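Local coordinates for protein leucine aminopeptidase 2 (Saccharomyces cerevisiae, PDB 2XQ0) that cleaves amino-terminal residues preferentially from di- and tripeptides with a single zinc ion, and has low epoxide hydrolase activity in vitro, at residues Asp479-Met484 with Pro537-Ala542; Ala217-Arg222 with Trp237-Asp242. All blocks are in the same frame, centred on the assembly; numbering follows the deposited sequence.

Interaction 1 of 2, residues Asp479-Met484 with Pro537-Ala542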
loop_
_atom_site.group_PDB
_atom_site.type_symbol
_atom_site.label_atom_id
_atom_site.label_comp_id
_atom_site.label_asym_id
_atom_site.label_seq_id
_atom_site.Cartn_x
_atom_site.Cartn_y
_atom_site.Cartn_z
ATOM N N ASP A 479 -19.959 -23.650 -7.488
ATOM C CA ASP A 479 -20.070 -25.094 -7.675
ATOM C C ASP A 479 -21.252 -25.443 -8.596
ATOM O O ASP A 479 -21.107 -26.200 -9.559
ATOM C CB ASP A 479 -20.199 -25.797 -6.320
ATOM C CG ASP A 479 -18.972 -25.598 -5.437
ATOM O OD1 ASP A 479 -17.929 -25.152 -5.959
ATOM O OD2 ASP A 479 -19.044 -25.891 -4.220
ATOM N N LYS A 480 -22.415 -24.869 -8.308
ATOM C CA LYS A 480 -23.627 -25.123 -9.089
ATOM C C LYS A 480 -23.453 -24.751 -10.565
ATOM O O LYS A 480 -23.878 -25.495 -11.454
ATOM C CB LYS A 480 -24.813 -24.362 -8.492
ATOM C CG LYS A 480 -26.161 -24.700 -9.120
ATOM C CD LYS A 480 -27.267 -23.761 -8.605
ATOM C CE LYS A 480 -28.601 -24.013 -9.313
ATOM N NZ LYS A 480 -29.657 -23.012 -8.960
ATOM N N TRP A 481 -22.838 -23.600 -10.823
ATOM C CA TRP A 481 -22.531 -23.180 -12.188
ATOM C C TRP A 481 -21.588 -24.151 -12.867
ATOM O O TRP A 481 -21.788 -24.493 -14.029
ATOM C CB TRP A 481 -21.947 -21.760 -12.236
ATOM C CG TRP A 481 -23.007 -20.738 -12.457
ATOM C CD1 TRP A 481 -23.626 -19.969 -11.509
ATOM C CD2 TRP A 481 -23.625 -20.415 -13.705
ATOM N NE1 TRP A 481 -24.574 -19.160 -12.101
ATOM C CE2 TRP A 481 -24.593 -19.422 -13.449
ATOM C CE3 TRP A 481 -23.454 -20.871 -15.018
ATOM C CZ2 TRP A 481 -25.378 -18.872 -14.460
ATOM C CZ3 TRP A 481 -24.223 -20.323 -16.012
ATOM C CH2 TRP A 481 -25.177 -19.336 -15.732
ATOM N N VAL A 482 -20.552 -24.586 -12.154
ATOM C CA VAL A 482 -19.598 -25.518 -12.751
ATOM C C VAL A 482 -20.293 -26.804 -13.172
ATOM O O VAL A 482 -20.007 -27.364 -14.234
ATOM C CB VAL A 482 -18.417 -25.827 -11.801
ATOM C CG1 VAL A 482 -17.552 -26.930 -12.384
ATOM C CG2 VAL A 482 -17.572 -24.577 -11.585
ATOM N N GLU A 483 -21.230 -27.256 -12.342
ATOM C CA GLU A 483 -21.943 -28.505 -12.580
ATOM C C GLU A 483 -22.915 -28.383 -13.752
ATOM O O GLU A 483 -22.925 -29.216 -14.654
ATOM C CB GLU A 483 -22.713 -28.908 -11.313
ATOM C CG GLU A 483 -22.933 -30.414 -11.154
ATOM C CD GLU A 483 -21.647 -31.163 -10.809
ATOM O OE1 GLU A 483 -20.547 -30.595 -11.000
ATOM O OE2 GLU A 483 -21.737 -32.320 -10.344
ATOM N N MET A 484 -23.737 -27.338 -13.721
ATOM C CA MET A 484 -24.792 -27.141 -14.702
ATOM C C MET A 484 -24.261 -26.850 -16.107
ATOM O O MET A 484 -24.946 -27.092 -17.101
ATOM C CB MET A 484 -25.735 -26.033 -14.235
ATOM C CG MET A 484 -26.520 -26.409 -12.988
ATOM S SD MET A 484 -27.469 -27.927 -13.250
ATOM C CE MET A 484 -27.463 -28.607 -11.581
ATOM N N PRO A 537 -19.611 -22.030 -24.122
ATOM C CA PRO A 537 -19.981 -20.651 -24.473
ATOM C C PRO A 537 -21.433 -20.286 -24.132
ATOM O O PRO A 537 -21.681 -19.151 -23.725
ATOM C CB PRO A 537 -19.748 -20.591 -25.994
ATOM C CG PRO A 537 -19.575 -22.010 -26.441
ATOM C CD PRO A 537 -19.006 -22.732 -25.268
ATOM N N VAL A 538 -22.367 -21.223 -24.291
ATOM C CA VAL A 538 -23.771 -20.967 -23.954
ATOM C C VAL A 538 -23.918 -20.678 -22.463
ATOM O O VAL A 538 -24.650 -19.770 -22.063
ATOM C CB VAL A 538 -24.683 -22.140 -24.375
ATOM C CG1 VAL A 538 -26.152 -21.791 -24.162
ATOM C CG2 VAL A 538 -24.443 -22.476 -25.820
ATOM N N ALA A 539 -23.196 -21.437 -21.643
ATOM C CA ALA A 539 -23.185 -21.219 -20.197
ATOM C C ALA A 539 -22.495 -19.913 -19.805
ATOM O O ALA A 539 -22.998 -19.149 -18.970
ATOM C CB ALA A 539 -22.530 -22.410 -19.487
ATOM N N SER A 540 -21.337 -19.644 -20.396
ATOM C CA SER A 540 -20.587 -18.462 -20.004
ATOM C C SER A 540 -21.322 -17.208 -20.477
ATOM O O SER A 540 -21.399 -16.210 -19.760
ATOM C CB SER A 540 -19.154 -18.521 -20.532
ATOM O OG SER A 540 -19.153 -18.675 -21.933
ATOM N N ARG A 541 -21.882 -17.276 -21.676
ATOM C CA ARG A 541 -22.739 -16.207 -22.193
ATOM C C ARG A 541 -24.040 -16.039 -21.389
ATOM O O ARG A 541 -24.471 -14.914 -21.129
ATOM C CB ARG A 541 -23.036 -16.421 -23.689
ATOM C CG ARG A 541 -21.813 -16.237 -24.580
ATOM C CD ARG A 541 -22.123 -16.483 -26.048
ATOM N NE ARG A 541 -21.121 -15.881 -26.929
ATOM C CZ ARG A 541 -20.021 -16.497 -27.355
ATOM N NH1 ARG A 541 -19.766 -17.744 -26.986
ATOM N NH2 ARG A 541 -19.173 -15.864 -28.154
ATOM N N ALA A 542 -24.658 -17.155 -20.998
ATOM C CA ALA A 542 -25.853 -17.121 -20.149
ATOM C C ALA A 542 -25.550 -16.483 -18.789
ATOM O O ALA A 542 -26.348 -15.699 -18.273
ATOM C CB ALA A 542 -26.427 -18.523 -19.961
#
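The indole of Trp481 approaches helix 537-546 obliquely. The six-membered ring reaches across to the backbone of Ala539 and Ala542. The ring of Phe498 stacks on the indole, and the ring of Tyr547 meets it with the planes at about 65°. On the five-membered ring, NE1 is hydrogen-bonded to Tyr547 OH, which satisfies this buried N-H.

The far corner of the ring carries the contact. Trp481 CZ3 comes to 3.4 Å from Ala539 O and to 4.4 Å from Ala539 CB. Trp481 CH2 lies 4.2 Å from Ala542 C and 4.5 Å from Ala542 CB. The chi1 of Trp481, -93° and well off a staggered value, turns the six-membered ring towards the two alanines. No hydrogen bond crosses between the segments. Replacing Trp481 by an alanine would probably open a gap against Ala539 and Ala542 and leave Tyr547 OH without its indole partner.

Within 537-542, Pro537 O accepts two bonds from the same face of its plane. One is the helical bond from Arg541 N. The other comes from Ser540 OG at 3.1 Å, above the carbonyl plane.

The contact joins helix 469-484 to helix 537-546, which belongs to the helical C-terminal region of the leukotriene A4 hydrolase family, away from the annotated sites. Helix 491-497 packs against both: Phe494 touches Ala539 and Ala542, and Glu497 meets Met484.

Interaction 2 of 2, residues Ala217-Arg222 with Trp237-Asp242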
loop_
_atom_site.group_PDB
_atom_site.type_symbol
_atom_site.label_atom_id
_atom_site.label_comp_id
_atom_site.label_asym_id
_atom_site.label_seq_id
_atom_site.Cartn_x
_atom_site.Cartn_y
_atom_site.Cartn_z
ATOM N N ALA A 217 -13.687 19.275 -0.788
ATOM C CA ALA A 217 -15.046 19.240 -0.233
ATOM C C ALA A 217 -15.037 18.483 1.091
ATOM O O ALA A 217 -14.327 17.493 1.245
ATOM C CB ALA A 217 -15.998 18.573 -1.207
ATOM N N PRO A 218 -15.824 18.951 2.060
ATOM C CA PRO A 218 -15.830 18.258 3.351
ATOM C C PRO A 218 -16.465 16.874 3.296
ATOM O O PRO A 218 -17.505 16.689 2.679
ATOM C CB PRO A 218 -16.666 19.179 4.234
ATOM C CG PRO A 218 -17.594 19.923 3.240
ATOM C CD PRO A 218 -16.705 20.140 2.044
ATOM N N ILE A 219 -15.839 15.897 3.946
ATOM C CA ILE A 219 -16.449 14.573 4.051
ATOM C C ILE A 219 -16.685 14.177 5.497
ATOM O O ILE A 219 -17.112 13.067 5.772
ATOM C CB ILE A 219 -15.605 13.486 3.356
ATOM C CG1 ILE A 219 -14.121 13.590 3.773
ATOM C CG2 ILE A 219 -15.747 13.606 1.854
ATOM C CD1 ILE A 219 -13.224 12.531 3.141
ATOM N N GLY A 220 -16.405 15.090 6.418
ATOM C CA GLY A 220 -16.652 14.842 7.827
ATOM C C GLY A 220 -16.164 16.022 8.641
ATOM O O GLY A 220 -15.564 16.934 8.085
ATOM N N PRO A 221 -16.400 16.002 9.963
ATOM C CA PRO A 221 -16.014 17.097 10.868
ATOM C C PRO A 221 -14.508 17.345 10.923
ATOM O O PRO A 221 -14.063 18.439 11.263
ATOM C CB PRO A 221 -16.534 16.629 12.237
ATOM C CG PRO A 221 -16.654 15.155 12.116
ATOM C CD PRO A 221 -17.046 14.894 10.680
ATOM N N ARG A 222 -13.705 16.350 10.579
ATOM C CA ARG A 222 -12.272 16.597 10.535
ATOM C C ARG A 222 -11.655 16.012 9.271
ATOM O O ARG A 222 -10.480 15.664 9.258
ATOM C CB ARG A 222 -11.572 16.056 11.789
ATOM C CG ARG A 222 -11.869 14.603 12.046
ATOM C CD ARG A 222 -11.275 14.103 13.360
ATOM N NE ARG A 222 -12.071 12.991 13.882
ATOM C CZ ARG A 222 -11.735 12.259 14.934
ATOM N NH1 ARG A 222 -10.610 12.511 15.589
ATOM N NH2 ARG A 222 -12.526 11.277 15.330
ATOM N N TRP A 237 -19.541 12.134 -2.084
ATOM C CA TRP A 237 -20.646 11.254 -1.746
ATOM C C TRP A 237 -20.110 9.902 -1.287
ATOM O O TRP A 237 -20.650 9.290 -0.380
ATOM C CB TRP A 237 -21.595 11.070 -2.941
ATOM C CG TRP A 237 -22.776 10.205 -2.602
ATOM C CD1 TRP A 237 -23.975 10.621 -2.094
ATOM C CD2 TRP A 237 -22.867 8.783 -2.736
ATOM N NE1 TRP A 237 -24.807 9.540 -1.902
ATOM C CE2 TRP A 237 -24.153 8.401 -2.297
ATOM C CE3 TRP A 237 -21.990 7.794 -3.197
ATOM C CZ2 TRP A 237 -24.575 7.072 -2.291
ATOM C CZ3 TRP A 237 -22.411 6.471 -3.189
ATOM C CH2 TRP A 237 -23.698 6.125 -2.742
ATOM N N GLU A 238 -19.031 9.444 -1.904
ATOM C CA GLU A 238 -18.546 8.094 -1.631
ATOM C C GLU A 238 -18.003 7.971 -0.207
ATOM O O GLU A 238 -18.089 6.906 0.400
ATOM C CB GLU A 238 -17.489 7.663 -2.651
ATOM C CG GLU A 238 -17.280 6.144 -2.755
ATOM C CD GLU A 238 -18.198 5.488 -3.805
ATOM O OE1 GLU A 238 -18.840 6.226 -4.576
ATOM O OE2 GLU A 238 -18.262 4.242 -3.863
ATOM N N PHE A 239 -17.485 9.073 0.338
ATOM C CA PHE A 239 -16.751 9.031 1.603
ATOM C C PHE A 239 -17.496 9.666 2.764
ATOM O O PHE A 239 -17.198 9.384 3.927
ATOM C CB PHE A 239 -15.412 9.767 1.458
ATOM C CG PHE A 239 -14.454 9.111 0.508
ATOM C CD1 PHE A 239 -14.273 7.739 0.519
ATOM C CD2 PHE A 239 -13.705 9.871 -0.370
ATOM C CE1 PHE A 239 -13.382 7.135 -0.358
ATOM C CE2 PHE A 239 -12.811 9.274 -1.234
ATOM C CZ PHE A 239 -12.657 7.904 -1.233
ATOM N N GLU A 240 -18.434 10.555 2.453
ATOM C CA GLU A 240 -18.972 11.465 3.481
ATOM C C GLU A 240 -19.864 10.764 4.488
ATOM O O GLU A 240 -20.169 11.332 5.537
ATOM C CB GLU A 240 -19.779 12.613 2.860
ATOM C CG GLU A 240 -21.091 12.150 2.263
ATOM C CD GLU A 240 -21.835 13.249 1.486
ATOM O OE1 GLU A 240 -21.479 14.450 1.581
ATOM O OE2 GLU A 240 -22.787 12.898 0.768
ATOM N N ASN A 241 -20.313 9.556 4.162
ATOM C CA ASN A 241 -21.245 8.849 5.033
ATOM C C ASN A 241 -20.512 7.935 5.992
ATOM O O ASN A 241 -21.114 7.390 6.896
ATOM C CB ASN A 241 -22.234 8.015 4.219
ATOM C CG ASN A 241 -23.179 7.189 5.096
ATOM O OD1 ASN A 241 -24.073 7.733 5.751
ATOM N ND2 ASN A 241 -22.988 5.867 5.100
ATOM N N ASP A 242 -19.205 7.776 5.806
ATOM C CA ASP A 242 -18.518 6.677 6.462
ATOM C C ASP A 242 -17.174 7.008 7.098
ATOM O O ASP A 242 -16.750 6.291 7.989
ATOM C CB ASP A 242 -18.338 5.516 5.476
ATOM C CG ASP A 242 -19.624 4.734 5.251
ATOM O OD1 ASP A 242 -19.897 3.815 6.056
ATOM O OD2 ASP A 242 -20.362 5.034 4.277
HETATM O O HOH W 1 -20.177 16.009 3.283
#
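Ile219 packs on Phe239 and Glu240, where strand 215-220 meets the end of helix 229-239. Ile219 and Gly220 form a classic beta bulge opposite Ser223, on an edge strand of a mixed sheet in this M1 aminopeptidase.

The apolar part is Ile219 lying alongside Phe239, the two side chains running in the same direction. Ile219 CG2 and CD1 both lie 3.9 Å from Phe239 CB. With chi1 at 48°, CG1 of Ile219 sits between its backbone N and carbonyl carbon, and CD1 extends beyond it to Phe239. The Phe239 ring meets CD1 obliquely. The Phe239 side chain also touches Ile264 and Val266 of strand 264-266, and it is about 9 Å from the side chain of Glu302, the proton acceptor.

The backbones also come close. Glu240 CA makes a CA-H...O contact of 3.4 Å with Ile219 O, with an angle of 153° at the hydrogen. No conventional hydrogen bond links the segments directly.

Polar contact runs through water. Pro218 O accepts a hydrogen bond from Gln236 NE2 and a second from a water. The Glu240 chain, extended beyond CG, brings its carboxylate to this water, which donates to Glu240 OE1 at 2.6 Å and to Pro218 O at 2.8 Å.

How the interactions relate
From the N terminus, the chain first reaches interaction 2. It runs up strand 215-220, returns along strand 223-227 and enters helix 229-239, whose end comes back to the first strand. This closes a short loop, with 14 residues between the segments, and ties the sheet edge to the helix near the active site. The chain then passes through the zinc-binding region before interaction 1. There 52 residues, partly helical, separate the segments, and the contact joins helices 469-484 and 537-546. The two loops are in series, neither nested nor crossed. The centres of interactions 1 and 2 lie about 41 Å apart, and the contacts do not touch.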